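Local structure of CsuC (Acinetobacter baumannii, 6FJY) at residues S161-L175 / F194-I207. The protein is the chaperone of archaic chaperone-usher Csu pili, binding the tip adhesin CsuE in a pre-assembly complex and probably the other subunits likewise. Numbering follows the deposited sequence.
Sequences SELYLKNNGQKFARL and FGYVLSNSTVKFAI
Glu162 and Lys204 meet at one end of a double antiparallel pairing in the Ig-like second domain of this PapD-like chaperone: strand 162-167 runs against 201-204, and 173-175 runs against 195-197 beyond the turn. The carboxylate crosses the lysine chain obliquely, Glu162 OE1 meeting Lys204 CD at 3.3 Å, with a long salt bridge of 3.7 Å from Glu162 OE1 to Lys204 NZ. Extended beyond CG, Lys204 runs alongside Tyr164 in the same direction and sets its CB over the centre of one ring face, a CH-pi contact. Leu165 and Val203 exchange reciprocal backbone bonds. On the other side of the sheet Leu165 crosses Val197 at about a right angle, Leu165 CB to Val197 CG2 3.9 Å, packing one strand pair against the other. Asn167 N donates to Ser201 O (2.8 Å), and this residue links the two pairings. Asn200 and Ser201 both face it in a G1 beta bulge, and Asn167 OD1 accepts from Gly169 N (2.9 Å) in an Asx turn. With CG anti to the backbone N (chi1 -165°), its amide turns toward 195-197, where Asn167 ND2 donates in plane to Val197 O (3.0 Å); ND2 also bonds Lys171 O. Asn200 ND2 donates to Gln170 OE1 (3.1 Å), which lies near the Asn200 amide plane, whereas the donor stands above the Gln170 carbonyl plane, the amides 70° apart. Phe172 CE2 sits over one face of the Arg174 guanidinium, offset toward its rim, while CD2 meets the Tyr196 ring edge. Ala173 N reaches Val197 O from the carbonyl face opposite Asn167 ND2, so two donors grip it. Tyr196 OH also bonds the partner protein's backbone, placing this end at the chaperone-subunit interface. Arg174 lays CG over one face of the Tyr196 ring, then bends at chi3 (28°), bringing Arg174 NH1 within 2.6 Å of Tyr196 OH, which lies in the guanidinium plane.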
loop_
_atom_site.group_PDB
_atom_site.type_symbol
_atom_site.label_atom_id
_atom_site.label_comp_id
_atom_site.label_asym_id
_atom_site.label_seq_id
_atom_site.Cartn_x
_atom_site.Cartn_y
_atom_site.Cartn_z
ATOM N N SER A 161 -14.455 -25.633 21.343
ATOM C CA SER A 161 -15.410 -25.103 20.383
ATOM C C SER A 161 -14.665 -24.333 19.306
ATOM O O SER A 161 -13.676 -23.648 19.588
ATOM C CB SER A 161 -16.440 -24.195 21.063
ATOM O OG SER A 161 -17.236 -24.921 21.981
ATOM N N GLU A 162 -15.140 -24.453 18.069
ATOM C CA GLU A 162 -14.499 -23.803 16.936
ATOM C C GLU A 162 -15.547 -23.233 15.993
ATOM O O GLU A 162 -16.488 -23.933 15.609
ATOM C CB GLU A 162 -13.598 -24.793 16.183
ATOM C CG GLU A 162 -12.330 -25.207 16.922
ATOM C CD GLU A 162 -11.461 -26.140 16.091
ATOM O OE1 GLU A 162 -11.994 -26.788 15.166
ATOM O OE2 GLU A 162 -10.239 -26.211 16.341
ATOM N N LEU A 163 -15.381 -21.957 15.635
ATOM C CA LEU A 163 -16.267 -21.276 14.706
ATOM C C LEU A 163 -15.776 -21.517 13.286
ATOM O O LEU A 163 -14.600 -21.292 12.987
ATOM C CB LEU A 163 -16.324 -19.774 14.987
ATOM C CG LEU A 163 -17.119 -18.946 13.964
ATOM C CD1 LEU A 163 -18.560 -19.371 13.908
ATOM C CD2 LEU A 163 -17.004 -17.452 14.234
ATOM N N TYR A 164 -16.679 -21.948 12.415
ATOM C CA TYR A 164 -16.373 -22.204 11.014
ATOM C C TYR A 164 -16.979 -21.086 10.174
ATOM O O TYR A 164 -18.160 -20.761 10.332
ATOM C CB TYR A 164 -16.933 -23.559 10.565
ATOM C CG TYR A 164 -16.265 -24.788 11.161
ATOM C CD1 TYR A 164 -16.427 -25.117 12.503
ATOM C CD2 TYR A 164 -15.511 -25.641 10.371
ATOM C CE1 TYR A 164 -15.830 -26.248 13.044
ATOM C CE2 TYR A 164 -14.917 -26.769 10.899
ATOM C CZ TYR A 164 -15.077 -27.073 12.233
ATOM O OH TYR A 164 -14.478 -28.203 12.746
ATOM N N LEU A 165 -16.177 -20.508 9.282
ATOM C CA LEU A 165 -16.632 -19.491 8.346
ATOM C C LEU A 165 -16.377 -19.975 6.928
ATOM O O LEU A 165 -15.267 -20.410 6.606
ATOM C CB LEU A 165 -15.919 -18.160 8.587
ATOM C CG LEU A 165 -16.643 -17.095 9.414
ATOM C CD1 LEU A 165 -17.554 -17.719 10.426
ATOM C CD2 LEU A 165 -15.628 -16.184 10.102
ATOM N N LYS A 166 -17.399 -19.906 6.084
ATOM C CA LYS A 166 -17.278 -20.337 4.702
ATOM C C LYS A 166 -17.521 -19.151 3.781
ATOM O O LYS A 166 -18.401 -18.326 4.032
ATOM C CB LYS A 166 -18.260 -21.469 4.366
ATOM C CG LYS A 166 -18.181 -21.911 2.914
ATOM C CD LYS A 166 -19.184 -23.004 2.571
ATOM C CE LYS A 166 -18.870 -24.322 3.234
ATOM N NZ LYS A 166 -19.991 -25.283 2.997
ATOM N N ASN A 167 -16.700 -19.043 2.747
ATOM C CA ASN A 167 -16.856 -18.030 1.718
ATOM C C ASN A 167 -17.214 -18.733 0.414
ATOM O O ASN A 167 -16.417 -19.517 -0.110
ATOM C CB ASN A 167 -15.570 -17.221 1.567
ATOM C CG ASN A 167 -15.772 -15.953 0.797
ATOM O OD1 ASN A 167 -16.771 -15.790 0.099
ATOM N ND2 ASN A 167 -14.814 -15.036 0.906
ATOM N N ASN A 168 -18.408 -18.448 -0.103
ATOM C CA ASN A 168 -18.869 -18.967 -1.388
ATOM C C ASN A 168 -18.687 -17.972 -2.525
ATOM O O ASN A 168 -19.080 -18.265 -3.657
ATOM C CB ASN A 168 -20.323 -19.400 -1.277
ATOM C CG ASN A 168 -20.512 -20.459 -0.227
ATOM O OD1 ASN A 168 -19.846 -21.497 -0.251
ATOM N ND2 ASN A 168 -21.400 -20.199 0.724
ATOM N N GLY A 169 -18.184 -16.772 -2.226
ATOM C CA GLY A 169 -17.910 -15.786 -3.245
ATOM C C GLY A 169 -16.533 -15.950 -3.867
ATOM O O GLY A 169 -15.688 -16.701 -3.395
ATOM N N GLN A 170 -16.319 -15.208 -4.952
ATOM C CA GLN A 170 -15.070 -15.235 -5.697
ATOM C C GLN A 170 -14.037 -14.243 -5.167
ATOM O O GLN A 170 -12.944 -14.155 -5.737
ATOM C CB GLN A 170 -15.336 -14.948 -7.180
ATOM C CG GLN A 170 -16.327 -15.892 -7.881
ATOM C CD GLN A 170 -15.711 -17.229 -8.305
ATOM O OE1 GLN A 170 -14.589 -17.568 -7.929
ATOM N NE2 GLN A 170 -16.437 -17.969 -9.129
ATOM N N LYS A 171 -14.356 -13.478 -4.116
ATOM C CA LYS A 171 -13.398 -12.555 -3.509
ATOM C C LYS A 171 -13.313 -12.815 -2.009
ATOM O O LYS A 171 -14.243 -13.343 -1.394
ATOM C CB LYS A 171 -13.750 -11.086 -3.741
ATOM C CG LYS A 171 -13.555 -10.606 -5.170
ATOM C CD LYS A 171 -13.629 -9.097 -5.260
ATOM C CE LYS A 171 -12.295 -8.449 -4.866
ATOM N NZ LYS A 171 -12.066 -8.480 -3.404
ATOM N N PHE A 172 -12.160 -12.478 -1.439
ATOM C CA PHE A 172 -11.896 -12.684 -0.021
ATOM C C PHE A 172 -12.662 -11.688 0.848
ATOM O O PHE A 172 -13.081 -10.615 0.407
ATOM C CB PHE A 172 -10.400 -12.553 0.281
ATOM C CG PHE A 172 -9.868 -11.144 0.141
ATOM C CD1 PHE A 172 -9.525 -10.637 -1.108
ATOM C CD2 PHE A 172 -9.732 -10.321 1.250
ATOM C CE1 PHE A 172 -9.032 -9.339 -1.246
ATOM C CE2 PHE A 172 -9.242 -9.015 1.121
ATOM C CZ PHE A 172 -8.894 -8.522 -0.131
ATOM N N ALA A 173 -12.803 -12.057 2.117
ATOM C CA ALA A 173 -13.310 -11.187 3.162
ATOM C C ALA A 173 -12.211 -11.004 4.201
ATOM O O ALA A 173 -11.566 -11.978 4.600
ATOM C CB ALA A 173 -14.564 -11.769 3.818
ATOM N N ARG A 174 -11.960 -9.753 4.590
ATOM C CA ARG A 174 -11.068 -9.433 5.705
ATOM C C ARG A 174 -11.965 -8.929 6.834
ATOM O O ARG A 174 -12.429 -7.784 6.813
ATOM C CB ARG A 174 -9.986 -8.421 5.310
ATOM C CG ARG A 174 -8.944 -8.184 6.412
ATOM C CD ARG A 174 -7.741 -7.298 6.005
ATOM N NE ARG A 174 -8.071 -6.343 4.958
ATOM C CZ ARG A 174 -7.533 -6.339 3.743
ATOM N NH1 ARG A 174 -6.624 -7.237 3.403
ATOM N NH2 ARG A 174 -7.921 -5.438 2.855
ATOM N N LEU A 175 -12.233 -9.804 7.797
ATOM C CA LEU A 175 -13.161 -9.527 8.878
ATOM C C LEU A 175 -12.408 -9.030 10.102
ATOM O O LEU A 175 -11.334 -9.543 10.433
ATOM C CB LEU A 175 -13.956 -10.776 9.235
ATOM C CG LEU A 175 -14.775 -11.419 8.121
ATOM C CD1 LEU A 175 -15.456 -12.652 8.666
ATOM C CD2 LEU A 175 -15.791 -10.442 7.535
ATOM N N PHE A 194 -7.770 -9.289 13.016
ATOM C CA PHE A 194 -8.478 -9.522 11.774
ATOM C C PHE A 194 -8.636 -11.020 11.563
ATOM O O PHE A 194 -8.066 -11.840 12.288
ATOM C CB PHE A 194 -7.757 -8.865 10.578
ATOM C CG PHE A 194 -6.364 -9.393 10.326
ATOM C CD1 PHE A 194 -6.163 -10.532 9.558
ATOM C CD2 PHE A 194 -5.250 -8.721 10.808
ATOM C CE1 PHE A 194 -4.872 -11.017 9.316
ATOM C CE2 PHE A 194 -3.962 -9.191 10.555
ATOM C CZ PHE A 194 -3.771 -10.344 9.812
ATOM N N GLY A 195 -9.437 -11.362 10.561
ATOM C CA GLY A 195 -9.531 -12.726 10.095
ATOM C C GLY A 195 -9.806 -12.772 8.610
ATOM O O GLY A 195 -10.697 -12.077 8.115
ATOM N N TYR A 196 -9.075 -13.619 7.894
ATOM C CA TYR A 196 -9.215 -13.769 6.454
ATOM C C TYR A 196 -10.061 -15.001 6.170
ATOM O O TYR A 196 -9.818 -16.068 6.741
ATOM C CB TYR A 196 -7.862 -13.918 5.768
ATOM C CG TYR A 196 -7.162 -12.624 5.435
ATOM C CD1 TYR A 196 -7.469 -11.913 4.265
ATOM C CD2 TYR A 196 -6.193 -12.110 6.288
ATOM C CE1 TYR A 196 -6.827 -10.708 3.975
ATOM C CE2 TYR A 196 -5.552 -10.917 6.010
ATOM C CZ TYR A 196 -5.863 -10.220 4.851
ATOM O OH TYR A 196 -5.207 -9.047 4.587
ATOM N N VAL A 197 -11.089 -14.833 5.340
ATOM C CA VAL A 197 -11.806 -15.954 4.743
ATOM C C VAL A 197 -11.618 -15.830 3.236
ATOM O O VAL A 197 -12.266 -15.013 2.575
ATOM C CB VAL A 197 -13.285 -15.977 5.131
ATOM C CG1 VAL A 197 -13.921 -17.276 4.686
ATOM C CG2 VAL A 197 -13.426 -15.809 6.630
ATOM N N LEU A 198 -10.729 -16.646 2.687
ATOM C CA LEU A 198 -10.408 -16.569 1.276
ATOM C C LEU A 198 -11.593 -17.036 0.432
ATOM O O LEU A 198 -12.480 -17.761 0.891
ATOM C CB LEU A 198 -9.166 -17.410 0.974
ATOM C CG LEU A 198 -7.833 -16.915 1.548
ATOM C CD1 LEU A 198 -6.730 -17.883 1.210
ATOM C CD2 LEU A 198 -7.470 -15.507 1.026
ATOM N N SER A 199 -11.578 -16.608 -0.830
ATOM C CA SER A 199 -12.616 -16.976 -1.788
ATOM C C SER A 199 -12.726 -18.489 -1.938
ATOM O O SER A 199 -11.719 -19.202 -2.027
ATOM C CB SER A 199 -12.299 -16.357 -3.144
ATOM O OG SER A 199 -11.127 -16.955 -3.653
ATOM N N ASN A 200 -13.962 -18.977 -1.994
ATOM C CA ASN A 200 -14.234 -20.399 -2.201
ATOM C C ASN A 200 -13.462 -21.256 -1.199
ATOM O O ASN A 200 -12.814 -22.246 -1.548
ATOM C CB ASN A 200 -13.920 -20.812 -3.641
ATOM C CG ASN A 200 -14.560 -19.889 -4.667
ATOM O OD1 ASN A 200 -15.759 -19.968 -4.931
ATOM N ND2 ASN A 200 -13.751 -19.029 -5.270
ATOM N N SER A 201 -13.514 -20.847 0.064
ATOM C CA SER A 201 -12.748 -21.496 1.118
ATOM C C SER A 201 -13.553 -21.504 2.406
ATOM O O SER A 201 -14.530 -20.769 2.557
ATOM C CB SER A 201 -11.403 -20.786 1.352
ATOM O OG SER A 201 -10.663 -20.663 0.145
ATOM N N THR A 202 -13.115 -22.341 3.339
ATOM C CA THR A 202 -13.674 -22.406 4.680
ATOM C C THR A 202 -12.521 -22.445 5.672
ATOM O O THR A 202 -11.519 -23.131 5.434
ATOM C CB THR A 202 -14.578 -23.647 4.881
ATOM O OG1 THR A 202 -15.679 -23.619 3.960
ATOM C CG2 THR A 202 -15.114 -23.723 6.318
ATOM N N VAL A 203 -12.650 -21.681 6.767
ATOM C CA VAL A 203 -11.667 -21.685 7.841
ATOM C C VAL A 203 -12.391 -21.783 9.171
ATOM O O VAL A 203 -13.585 -21.500 9.276
ATOM C CB VAL A 203 -10.758 -20.442 7.839
ATOM C CG1 VAL A 203 -9.517 -20.714 7.033
ATOM C CG2 VAL A 203 -11.501 -19.239 7.313
ATOM N N LYS A 204 -11.640 -22.176 10.201
ATOM C CA LYS A 204 -12.183 -22.326 11.545
ATOM C C LYS A 204 -11.319 -21.581 12.554
ATOM O O LYS A 204 -10.116 -21.396 12.351
ATOM C CB LYS A 204 -12.329 -23.802 11.942
ATOM C CG LYS A 204 -11.129 -24.692 11.657
ATOM C CD LYS A 204 -11.473 -26.134 12.016
ATOM C CE LYS A 204 -10.316 -27.088 11.787
ATOM N NZ LYS A 204 -10.685 -28.484 12.190
ATOM N N PHE A 205 -11.949 -21.152 13.648
ATOM C CA PHE A 205 -11.247 -20.375 14.663
ATOM C C PHE A 205 -11.464 -20.972 16.048
ATOM O O PHE A 205 -12.044 -22.053 16.183
ATOM C CB PHE A 205 -11.757 -18.932 14.667
ATOM C CG PHE A 205 -11.363 -18.138 13.459
ATOM C CD1 PHE A 205 -10.192 -18.409 12.774
ATOM C CD2 PHE A 205 -12.181 -17.125 12.998
ATOM C CE1 PHE A 205 -9.841 -17.673 11.653
ATOM C CE2 PHE A 205 -11.836 -16.387 11.881
ATOM C CZ PHE A 205 -10.664 -16.663 11.205
ATOM N N ALA A 206 -11.005 -20.265 17.078
ATOM C CA ALA A 206 -11.089 -20.706 18.466
ATOM C C ALA A 206 -12.060 -19.789 19.198
ATOM O O ALA A 206 -11.857 -18.570 19.219
ATOM C CB ALA A 206 -9.711 -20.689 19.129
ATOM N N ILE A 207 -13.103 -20.361 19.801
ATOM C CA ILE A 207 -14.133 -19.540 20.438
ATOM C C ILE A 207 -14.653 -20.188 21.713
ATOM O O ILE A 207 -14.088 -21.170 22.209
ATOM C CB ILE A 207 -15.305 -19.261 19.475
ATOM C CG1 ILE A 207 -15.805 -20.561 18.844
ATOM C CG2 ILE A 207 -14.919 -18.246 18.403
ATOM C CD1 ILE A 207 -17.114 -21.027 19.392
HETATM O O HOH W 1 -11.768 -16.463 -6.988
#